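Local coordinates for protein DNA polymerase III, beta subunit (Thermotoga maritima, PDB 1VPK) that probably tethers DNA polymerase and other proteins to DNA, as a ring-shaped head-to-tail homodimer that encircles the duplex and gives processivity, at residues A[272-277]-A[347-352]; A[302-307]-A[312-317]; A[336-341]-A[370-375]. All blocks are in the same frame, centred on the assembly; numbering follows the deposited sequence.

Contact 1. Residues A[272-277]-A[347-352]; sequences KELRES and IEMNFV
Leu274 reaches from its helix to Ile347 and Met349 on strand 346-351, with no hydrogen bond between the two segments. Its CB leaves the helix toward the strand and serves as a spacer, and CG, anti to the backbone N (chi1 -176°), carries the branch point outward. There the methyls part company: CD1 turns to Leu303 on strand 300-307, whereas Leu274 CD2 does all the touching here, 4.0 Å from SD of Met349 and 4.2 Å from CD1 of Ile347. The leucine and isoleucine side chains cross at about a right angle. In the C-terminal domain of this ring-forming processivity factor, the contact packs helix 271-285 against a broad antiparallel sheet, two residues of one strand receiving a single leucine methyl. Met349 runs extended through chi2 to bring SD to the leucine, and the bend at chi3 (81°) sets CE farther from that methyl than the sulfur is. All three residues are buried. On the other face of the strand, Asn350 ND2 donates to Glu348 OE1 over 3.3 Å, meeting the carboxylate oxygen on its anti side with the acceptor in the amide plane. Lys266 NZ ties the same pair together, through OE1 of Glu348 and OD1 of Asn350.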
loop_
_atom_site.group_PDB
_atom_site.type_symbol
_atom_site.label_atom_id
_atom_site.label_comp_id
_atom_site.label_asym_id
_atom_site.label_seq_id
_atom_site.Cartn_x
_atom_site.Cartn_y
_atom_site.Cartn_z
ATOM N N LYS A 272 16.797 -8.209 -14.425
ATOM C CA LYS A 272 16.264 -6.835 -14.574
ATOM C C LYS A 272 15.663 -6.581 -15.964
ATOM O O LYS A 272 14.572 -6.044 -16.056
ATOM C CB LYS A 272 17.381 -5.825 -14.334
ATOM C CG LYS A 272 17.014 -4.352 -14.447
ATOM C CD LYS A 272 18.247 -3.490 -14.334
ATOM C CE LYS A 272 17.908 -2.017 -14.166
ATOM N NZ LYS A 272 17.289 -1.725 -12.822
ATOM N N GLU A 273 16.367 -6.993 -17.011
ATOM C CA GLU A 273 15.958 -6.841 -18.447
ATOM C C GLU A 273 14.625 -7.522 -18.769
ATOM O O GLU A 273 13.691 -6.922 -19.317
ATOM C CB GLU A 273 17.097 -7.429 -19.340
ATOM C CG GLU A 273 16.816 -7.714 -20.815
ATOM C CD GLU A 273 18.044 -8.298 -21.627
ATOM O OE1 GLU A 273 18.967 -9.021 -21.104
ATOM O OE2 GLU A 273 18.019 -8.048 -22.864
ATOM N N LEU A 274 14.504 -8.762 -18.354
ATOM C CA LEU A 274 13.254 -9.481 -18.528
ATOM C C LEU A 274 12.130 -8.942 -17.648
ATOM O O LEU A 274 10.984 -8.885 -18.095
ATOM C CB LEU A 274 13.481 -10.938 -18.225
ATOM C CG LEU A 274 12.290 -11.870 -18.460
ATOM C CD1 LEU A 274 11.810 -11.803 -19.879
ATOM C CD2 LEU A 274 12.707 -13.284 -18.093
ATOM N N ARG A 275 12.419 -8.634 -16.385
ATOM C CA ARG A 275 11.413 -8.005 -15.492
ATOM C C ARG A 275 10.851 -6.730 -16.111
ATOM O O ARG A 275 9.641 -6.508 -16.125
ATOM C CB ARG A 275 12.035 -7.722 -14.118
ATOM C CG ARG A 275 11.127 -7.084 -13.051
ATOM C CD ARG A 275 11.911 -6.110 -12.076
ATOM N NE ARG A 275 13.175 -6.718 -11.607
ATOM C CZ ARG A 275 14.299 -6.071 -11.272
ATOM N NH1 ARG A 275 14.368 -4.740 -11.303
ATOM N NH2 ARG A 275 15.372 -6.782 -10.901
ATOM N N GLU A 276 11.720 -5.901 -16.671
ATOM C CA GLU A 276 11.276 -4.666 -17.280
ATOM C C GLU A 276 10.450 -4.913 -18.546
ATOM O O GLU A 276 9.483 -4.220 -18.841
ATOM C CB GLU A 276 12.483 -3.749 -17.538
ATOM C CG GLU A 276 13.032 -3.135 -16.276
ATOM C CD GLU A 276 14.362 -2.370 -16.467
ATOM O OE1 GLU A 276 14.972 -2.361 -17.571
ATOM O OE2 GLU A 276 14.822 -1.801 -15.456
ATOM N N SER A 277 10.837 -5.909 -19.311
ATOM C CA SER A 277 10.111 -6.293 -20.529
ATOM C C SER A 277 8.758 -6.834 -20.158
ATOM O O SER A 277 7.755 -6.479 -20.788
ATOM C CB SER A 277 10.908 -7.353 -21.308
ATOM O OG SER A 277 10.296 -7.652 -22.551
ATOM N N ILE A 347 19.585 -14.952 -15.323
ATOM C CA ILE A 347 18.803 -16.165 -15.136
ATOM C C ILE A 347 18.839 -16.994 -16.433
ATOM O O ILE A 347 19.160 -16.463 -17.525
ATOM C CB ILE A 347 17.324 -15.856 -14.728
ATOM C CG1 ILE A 347 16.553 -15.132 -15.837
ATOM C CG2 ILE A 347 17.282 -14.990 -13.473
ATOM C CD1 ILE A 347 15.490 -15.943 -16.465
ATOM N N GLU A 348 18.525 -18.282 -16.300
ATOM C CA GLU A 348 18.265 -19.114 -17.457
ATOM C C GLU A 348 16.827 -19.538 -17.540
ATOM O O GLU A 348 16.174 -19.795 -16.528
ATOM C CB GLU A 348 19.043 -20.431 -17.448
ATOM C CG GLU A 348 20.423 -20.386 -17.095
ATOM C CD GLU A 348 21.090 -21.689 -17.485
ATOM O OE1 GLU A 348 20.439 -22.778 -17.453
ATOM O OE2 GLU A 348 22.253 -21.605 -17.863
ATOM N N MET A 349 16.343 -19.583 -18.767
ATOM C CA MET A 349 15.054 -20.142 -19.107
ATOM C C MET A 349 15.295 -21.315 -20.040
ATOM O O MET A 349 15.916 -21.136 -21.070
ATOM C CB MET A 349 14.224 -19.134 -19.827
ATOM C CG MET A 349 13.947 -17.868 -19.036
ATOM S SD MET A 349 12.745 -16.846 -19.857
ATOM C CE MET A 349 11.171 -17.487 -19.483
ATOM N N ASN A 350 14.752 -22.487 -19.690
ATOM C CA ASN A 350 15.020 -23.756 -20.365
ATOM C C ASN A 350 13.686 -24.331 -20.842
ATOM O O ASN A 350 12.752 -24.452 -20.040
ATOM C CB ASN A 350 15.681 -24.736 -19.402
ATOM C CG ASN A 350 17.126 -24.338 -19.026
ATOM O OD1 ASN A 350 18.027 -24.547 -19.802
ATOM N ND2 ASN A 350 17.331 -23.810 -17.813
ATOM N N PHE A 351 13.609 -24.698 -22.120
ATOM C CA PHE A 351 12.372 -25.100 -22.766
ATOM C C PHE A 351 12.569 -26.391 -23.534
ATOM O O PHE A 351 13.693 -26.710 -23.983
ATOM C CB PHE A 351 11.924 -24.060 -23.785
ATOM C CG PHE A 351 11.872 -22.628 -23.279
ATOM C CD1 PHE A 351 12.972 -21.831 -23.357
ATOM C CD2 PHE A 351 10.702 -22.080 -22.775
ATOM C CE1 PHE A 351 12.946 -20.509 -22.941
ATOM C CE2 PHE A 351 10.665 -20.734 -22.374
ATOM C CZ PHE A 351 11.809 -19.966 -22.461
ATOM N N VAL A 352 11.451 -27.096 -23.762
ATOM C CA VAL A 352 11.422 -28.271 -24.628
ATOM C C VAL A 352 10.585 -27.892 -25.847
ATOM O O VAL A 352 11.124 -27.721 -26.933
ATOM C CB VAL A 352 10.909 -29.558 -23.871
ATOM C CG1 VAL A 352 10.899 -30.825 -24.777
ATOM C CG2 VAL A 352 11.804 -29.890 -22.706
#

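Contact 2. Residues A[302-307]-A[312-317]; sequences RLVSKS and EVVDEV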
loop_
_atom_site.group_PDB
_atom_site.type_symbol
_atom_site.label_atom_id
_atom_site.label_comp_id
_atom_site.label_asym_id
_atom_site.label_seq_id
_atom_site.Cartn_x
_atom_site.Cartn_y
_atom_site.Cartn_z
ATOM N N ARG A 302 11.415 -11.942 -28.651
ATOM C CA ARG A 302 10.340 -10.944 -28.670
ATOM C C ARG A 302 9.226 -11.384 -27.740
ATOM O O ARG A 302 8.827 -12.555 -27.761
ATOM C CB ARG A 302 9.764 -10.772 -30.078
ATOM C CG ARG A 302 10.802 -10.388 -31.178
ATOM C CD ARG A 302 10.193 -10.551 -32.574
ATOM N NE ARG A 302 9.632 -9.308 -33.100
ATOM C CZ ARG A 302 8.497 -9.189 -33.810
ATOM N NH1 ARG A 302 7.710 -10.236 -34.061
ATOM N NH2 ARG A 302 8.102 -7.987 -34.237
ATOM N N LEU A 303 8.727 -10.460 -26.924
ATOM C CA LEU A 303 7.606 -10.720 -26.049
ATOM C C LEU A 303 6.394 -10.006 -26.647
ATOM O O LEU A 303 6.459 -8.815 -26.927
ATOM C CB LEU A 303 7.826 -10.220 -24.603
ATOM C CG LEU A 303 9.003 -10.619 -23.699
ATOM C CD1 LEU A 303 8.624 -10.786 -22.264
ATOM C CD2 LEU A 303 9.747 -11.797 -24.198
ATOM N N VAL A 304 5.289 -10.724 -26.820
ATOM C CA VAL A 304 4.155 -10.191 -27.522
ATOM C C VAL A 304 2.906 -10.372 -26.688
ATOM O O VAL A 304 2.636 -11.489 -26.208
ATOM C CB VAL A 304 3.970 -10.891 -28.882
ATOM C CG1 VAL A 304 2.669 -10.401 -29.601
ATOM C CG2 VAL A 304 5.195 -10.673 -29.729
ATOM N N SER A 305 2.145 -9.299 -26.512
ATOM C CA SER A 305 0.804 -9.417 -25.902
ATOM C C SER A 305 -0.233 -8.630 -26.707
ATOM O O SER A 305 0.056 -7.583 -27.285
ATOM C CB SER A 305 0.856 -9.025 -24.410
ATOM O OG SER A 305 -0.368 -9.348 -23.747
ATOM N N LYS A 306 -1.456 -9.162 -26.786
ATOM C CA LYS A 306 -2.495 -8.532 -27.578
ATOM C C LYS A 306 -3.766 -8.504 -26.782
ATOM O O LYS A 306 -4.068 -9.434 -26.044
ATOM C CB LYS A 306 -2.751 -9.254 -28.897
ATOM C CG LYS A 306 -1.528 -9.528 -29.701
ATOM C CD LYS A 306 -1.843 -10.263 -31.022
ATOM C CE LYS A 306 -0.503 -10.659 -31.726
ATOM N NZ LYS A 306 -0.732 -10.943 -33.191
ATOM N N SER A 307 -4.470 -7.399 -26.913
ATOM C CA SER A 307 -5.799 -7.233 -26.387
ATOM C C SER A 307 -6.663 -6.841 -27.558
ATOM O O SER A 307 -6.358 -5.849 -28.233
ATOM C CB SER A 307 -5.828 -6.130 -25.346
ATOM O OG SER A 307 -7.103 -5.533 -25.319
ATOM N N GLU A 312 -1.912 -3.927 -28.989
ATOM C CA GLU A 312 -0.844 -4.926 -29.008
ATOM C C GLU A 312 0.448 -4.249 -28.499
ATOM O O GLU A 312 0.578 -3.026 -28.554
ATOM C CB GLU A 312 -0.589 -5.429 -30.439
ATOM C CG GLU A 312 -1.746 -6.271 -31.025
ATOM C CD GLU A 312 -2.311 -5.688 -32.317
ATOM O OE1 GLU A 312 -1.507 -5.270 -33.191
ATOM O OE2 GLU A 312 -3.550 -5.630 -32.450
ATOM N N VAL A 313 1.345 -5.063 -27.978
ATOM C CA VAL A 313 2.700 -4.665 -27.644
ATOM C C VAL A 313 3.645 -5.767 -28.096
ATOM O O VAL A 313 3.338 -6.950 -27.976
ATOM C CB VAL A 313 2.906 -4.382 -26.130
ATOM C CG1 VAL A 313 2.592 -5.610 -25.287
ATOM C CG2 VAL A 313 4.320 -3.859 -25.857
ATOM N N VAL A 314 4.784 -5.353 -28.626
ATOM C CA VAL A 314 5.887 -6.238 -28.933
ATOM C C VAL A 314 7.110 -5.596 -28.329
ATOM O O VAL A 314 7.349 -4.395 -28.511
ATOM C CB VAL A 314 6.091 -6.395 -30.449
ATOM C CG1 VAL A 314 7.323 -7.289 -30.723
ATOM C CG2 VAL A 314 4.819 -6.919 -31.083
ATOM N N ASP A 315 7.821 -6.364 -27.536
ATOM C CA ASP A 315 9.077 -5.925 -26.943
ATOM C C ASP A 315 10.199 -6.916 -27.277
ATOM O O ASP A 315 10.075 -8.093 -27.041
ATOM C CB ASP A 315 8.973 -5.818 -25.423
ATOM C CG ASP A 315 10.129 -5.033 -24.835
ATOM O OD1 ASP A 315 10.477 -3.966 -25.381
ATOM O OD2 ASP A 315 10.733 -5.478 -23.864
ATOM N N GLU A 316 11.313 -6.413 -27.767
ATOM C CA GLU A 316 12.404 -7.274 -28.209
ATOM C C GLU A 316 13.591 -7.137 -27.286
ATOM O O GLU A 316 14.068 -6.033 -27.102
ATOM C CB GLU A 316 12.800 -6.864 -29.607
ATOM C CG GLU A 316 13.929 -7.702 -30.194
ATOM C CD GLU A 316 14.047 -7.502 -31.690
ATOM O OE1 GLU A 316 13.158 -7.973 -32.416
ATOM O OE2 GLU A 316 15.035 -6.866 -32.115
ATOM N N VAL A 317 14.058 -8.238 -26.691
ATOM C CA VAL A 317 15.184 -8.175 -25.758
ATOM C C VAL A 317 16.334 -9.058 -26.187
ATOM O O VAL A 317 16.112 -10.133 -26.760
ATOM C CB VAL A 317 14.784 -8.483 -24.305
ATOM C CG1 VAL A 317 13.621 -7.586 -23.901
ATOM C CG2 VAL A 317 14.434 -9.906 -24.078
#
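Arg302 bends at chi3 (95°), folding its guanidinium over Val314, while Glu316, extended with CG opposite its backbone N (chi1 -179°), sends its carboxylate to the arginine's edge. Arg302 and Glu316 face each other as a non-hydrogen-bonded pair of a beta hairpin, strands 300-307 and 311-318, at the outer end of the C-terminal domain. Val314 CG1 lies over one guanidinium face, offset toward the rim and 3.7 Å from NH2 of Arg302. Glu316 OE1 stays near the guanidinium plane, yet the two flat groups are turned 63° apart and the salt bridge from Arg302 NE is long, at 3.8 Å; the firmer partner of this arginine is Glu295, which pairs with NH1. Beneath them the strands are stitched by two hydrogen-bonded pairs. Leu303 N donates to Asp315 O over 2.7 Å, and Leu303 O accepts the return bond from Asp315 N; Ser305 and Val313 exchange bonds in the same manner. Between these pairs, Val304 and Val314 lie side by side, their CG2 methyls 4.0 Å apart. Strand 311-318 also pairs antiparallel with a strand of the second subunit, so the sheet runs on across the dimer interface that closes the ring. Asp315 serves both sides: OD1 takes hydrogen bonds from Ser114 and Thr115 of the second subunit, and OD2 pairs with Arg280 and Ser277 of its own chain. At the turn end, Lys306 and Glu312 touch through their aliphatic parts, CG to CG at 3.5 Å, while NZ of Lys306 remains 5.7 Å from OE1 of Glu312.

Contact 3. Residues A[336-341]-A[370-375]; sequences EDVLKH and YIVMPI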
loop_
_atom_site.group_PDB
_atom_site.type_symbol
_atom_site.label_atom_id
_atom_site.label_comp_id
_atom_site.label_asym_id
_atom_site.label_seq_id
_atom_site.Cartn_x
_atom_site.Cartn_y
_atom_site.Cartn_z
ATOM N N GLU A 336 7.035 -13.215 -13.768
ATOM C CA GLU A 336 7.452 -12.147 -12.906
ATOM C C GLU A 336 7.620 -12.562 -11.418
ATOM O O GLU A 336 8.560 -12.157 -10.777
ATOM C CB GLU A 336 6.496 -10.955 -13.028
ATOM C CG GLU A 336 6.872 -9.772 -12.137
ATOM C CD GLU A 336 8.251 -9.216 -12.472
ATOM O OE1 GLU A 336 8.401 -8.569 -13.570
ATOM O OE2 GLU A 336 9.191 -9.432 -11.645
ATOM N N ASP A 337 6.696 -13.338 -10.872
ATOM C CA ASP A 337 6.830 -13.874 -9.502
ATOM C C ASP A 337 8.155 -14.574 -9.264
ATOM O O ASP A 337 8.793 -14.341 -8.275
ATOM C CB ASP A 337 5.727 -14.892 -9.251
ATOM C CG ASP A 337 4.382 -14.266 -8.985
ATOM O OD1 ASP A 337 4.298 -13.062 -8.660
ATOM O OD2 ASP A 337 3.388 -15.012 -9.037
ATOM N N VAL A 338 8.566 -15.438 -10.187
ATOM C CA VAL A 338 9.876 -16.117 -10.119
ATOM C C VAL A 338 11.050 -15.130 -10.016
ATOM O O VAL A 338 11.919 -15.253 -9.144
ATOM C CB VAL A 338 10.050 -17.074 -11.353
ATOM C CG1 VAL A 338 11.401 -17.550 -11.465
ATOM C CG2 VAL A 338 9.084 -18.306 -11.290
ATOM N N LEU A 339 11.057 -14.117 -10.875
ATOM C CA LEU A 339 12.186 -13.200 -10.968
ATOM C C LEU A 339 12.381 -12.414 -9.714
ATOM O O LEU A 339 13.495 -12.196 -9.306
ATOM C CB LEU A 339 12.026 -12.225 -12.157
ATOM C CG LEU A 339 11.825 -12.922 -13.496
ATOM C CD1 LEU A 339 11.626 -11.900 -14.626
ATOM C CD2 LEU A 339 12.977 -13.921 -13.757
ATOM N N LYS A 340 11.278 -12.019 -9.089
ATOM C CA LYS A 340 11.297 -11.406 -7.774
ATOM C C LYS A 340 12.087 -12.209 -6.760
ATOM O O LYS A 340 12.653 -11.631 -5.835
ATOM C CB LYS A 340 9.866 -11.263 -7.213
ATOM C CG LYS A 340 8.923 -10.376 -8.026
ATOM C CD LYS A 340 7.484 -10.392 -7.469
ATOM C CE LYS A 340 6.475 -9.601 -8.394
ATOM N NZ LYS A 340 5.168 -10.363 -8.583
ATOM N N HIS A 341 12.067 -13.540 -6.871
ATOM C CA HIS A 341 12.702 -14.371 -5.869
ATOM C C HIS A 341 14.089 -14.867 -6.200
ATOM O O HIS A 341 14.699 -15.566 -5.401
ATOM C CB HIS A 341 11.790 -15.559 -5.590
ATOM C CG HIS A 341 10.527 -15.159 -4.921
ATOM N ND1 HIS A 341 9.405 -14.794 -5.621
ATOM C CD2 HIS A 341 10.252 -14.941 -3.621
ATOM C CE1 HIS A 341 8.464 -14.422 -4.775
ATOM N NE2 HIS A 341 8.947 -14.523 -3.553
ATOM N N TYR A 370 12.667 -23.189 -10.561
ATOM C CA TYR A 370 11.265 -22.823 -10.739
ATOM C C TYR A 370 10.753 -23.424 -12.005
ATOM O O TYR A 370 11.454 -23.442 -12.961
ATOM C CB TYR A 370 11.097 -21.286 -10.764
ATOM C CG TYR A 370 11.630 -20.717 -9.484
ATOM C CD1 TYR A 370 10.829 -20.643 -8.357
ATOM C CD2 TYR A 370 12.971 -20.318 -9.371
ATOM C CE1 TYR A 370 11.350 -20.150 -7.126
ATOM C CE2 TYR A 370 13.482 -19.816 -8.162
ATOM C CZ TYR A 370 12.677 -19.756 -7.060
ATOM O OH TYR A 370 13.139 -19.267 -5.880
ATOM N N ILE A 371 9.505 -23.875 -12.001
ATOM C CA ILE A 371 8.832 -24.435 -13.188
ATOM C C ILE A 371 7.563 -23.587 -13.412
ATOM O O ILE A 371 6.855 -23.236 -12.427
ATOM C CB ILE A 371 8.410 -25.924 -12.971
ATOM C CG1 ILE A 371 9.624 -26.810 -12.605
ATOM C CG2 ILE A 371 7.643 -26.457 -14.191
ATOM C CD1 ILE A 371 10.552 -27.044 -13.723
ATOM N N VAL A 372 7.340 -23.169 -14.662
ATOM C CA VAL A 372 6.096 -22.521 -15.080
ATOM C C VAL A 372 5.535 -23.307 -16.277
ATOM O O VAL A 372 6.255 -23.630 -17.213
ATOM C CB VAL A 372 6.309 -21.027 -15.451
ATOM C CG1 VAL A 372 4.964 -20.317 -15.636
ATOM C CG2 VAL A 372 7.066 -20.280 -14.349
ATOM N N MET A 373 4.252 -23.647 -16.225
ATOM C CA MET A 373 3.584 -24.368 -17.285
ATOM C C MET A 373 3.159 -23.324 -18.310
ATOM O O MET A 373 2.796 -22.213 -17.928
ATOM C CB MET A 373 2.338 -25.061 -16.727
ATOM C CG MET A 373 2.620 -26.027 -15.561
ATOM S SD MET A 373 3.710 -27.423 -15.947
ATOM C CE MET A 373 2.898 -27.993 -17.459
ATOM N N PRO A 374 3.182 -23.669 -19.605
ATOM C CA PRO A 374 2.789 -22.728 -20.619
ATOM C C PRO A 374 1.297 -22.675 -20.813
ATOM O O PRO A 374 0.585 -23.526 -20.303
ATOM C CB PRO A 374 3.441 -23.268 -21.882
ATOM C CG PRO A 374 3.562 -24.684 -21.689
ATOM C CD PRO A 374 3.584 -24.962 -20.196
ATOM N N ILE A 375 0.847 -21.684 -21.569
ATOM C CA ILE A 375 -0.561 -21.551 -21.912
ATOM C C ILE A 375 -0.704 -21.743 -23.423
ATOM O O ILE A 375 0.252 -21.613 -24.188
ATOM C CB ILE A 375 -1.193 -20.218 -21.421
ATOM C CG1 ILE A 375 -0.552 -19.001 -22.064
ATOM C CG2 ILE A 375 -1.066 -20.057 -19.893
ATOM C CD1 ILE A 375 -1.160 -17.710 -21.556
#
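Helix 336-341 and strand 370-372 run nearly antiparallel, their directions 169° apart and their axes 9.8 Å apart at closest approach. This is helix-on-sheet packing at the junction of the central and C-terminal domains: strand 368-372 pairs with strand 187-194, so that one continuous antiparallel sheet spans both. Val338 is the principal wedge. The two methyls of Val338 straddle the root of Tyr370, Val338 CG2 lying 3.6 Å from Tyr370 CB and Val338 CG1 3.7 Å from Tyr370 CG, and the valine and tyrosine side chains run in opposite senses alongside one another. CG1 meets the ring obliquely. Val338 CG2 also reaches Val372 CG2 at 4.2 Å, so one methyl bridges two residues whose side chains emerge on the same face of the strand. With its CG opposite the carbonyl carbon (chi1 -58°), Tyr370 lays its ring along the helix, bringing OH within 4.0 Å of CB of His341; the hydroxyl itself is hydrogen-bonded to the backbone oxygen of Lys152 in the central domain. A leucine in place of Tyr370 would probably open a gap beside CB of His341, where the outer ring and hydroxyl had been, and leave the Lys152 carbonyl without its hydroxyl partner. Charges and rings add to this junction. Asp337 pairs through OD2 with Arg187, while its OD1 receives Lys340 NZ at 2.8 Å from one turn further along the helix, nearly in line with the C-O bond. The imidazole of His341 stacks with Phe155, and a bond back into the helix helps fix its rotation: ND1 donates to Asp337 O over 2.8 Å, the oxygen lying close to the plane of the imidazole.

How the contacts relate
Contacts 1 and 3, whose centres lie about 9 Å apart, set neighbouring helices on the same sheet. Leu339, on the helix of contact 3, joins them: its CD1 is 3.9 Å from Leu274 CD2 and its CD2 is 4.2 Å from Ile347 CD1. Contact 2 is nested along the chain within the loop closed by contact 1, about 14 Å away between centres, and packs on helix 271-285, where Ser277 OG meets Asp315 OD2 at 2.6 Å, probably in a hydrogen bond. Contacts 2 and 3 do not touch, their nearest atoms being about 8 Å apart. Helix 271-285 thus lies between the subunit-interface hairpin and the interdomain sheet.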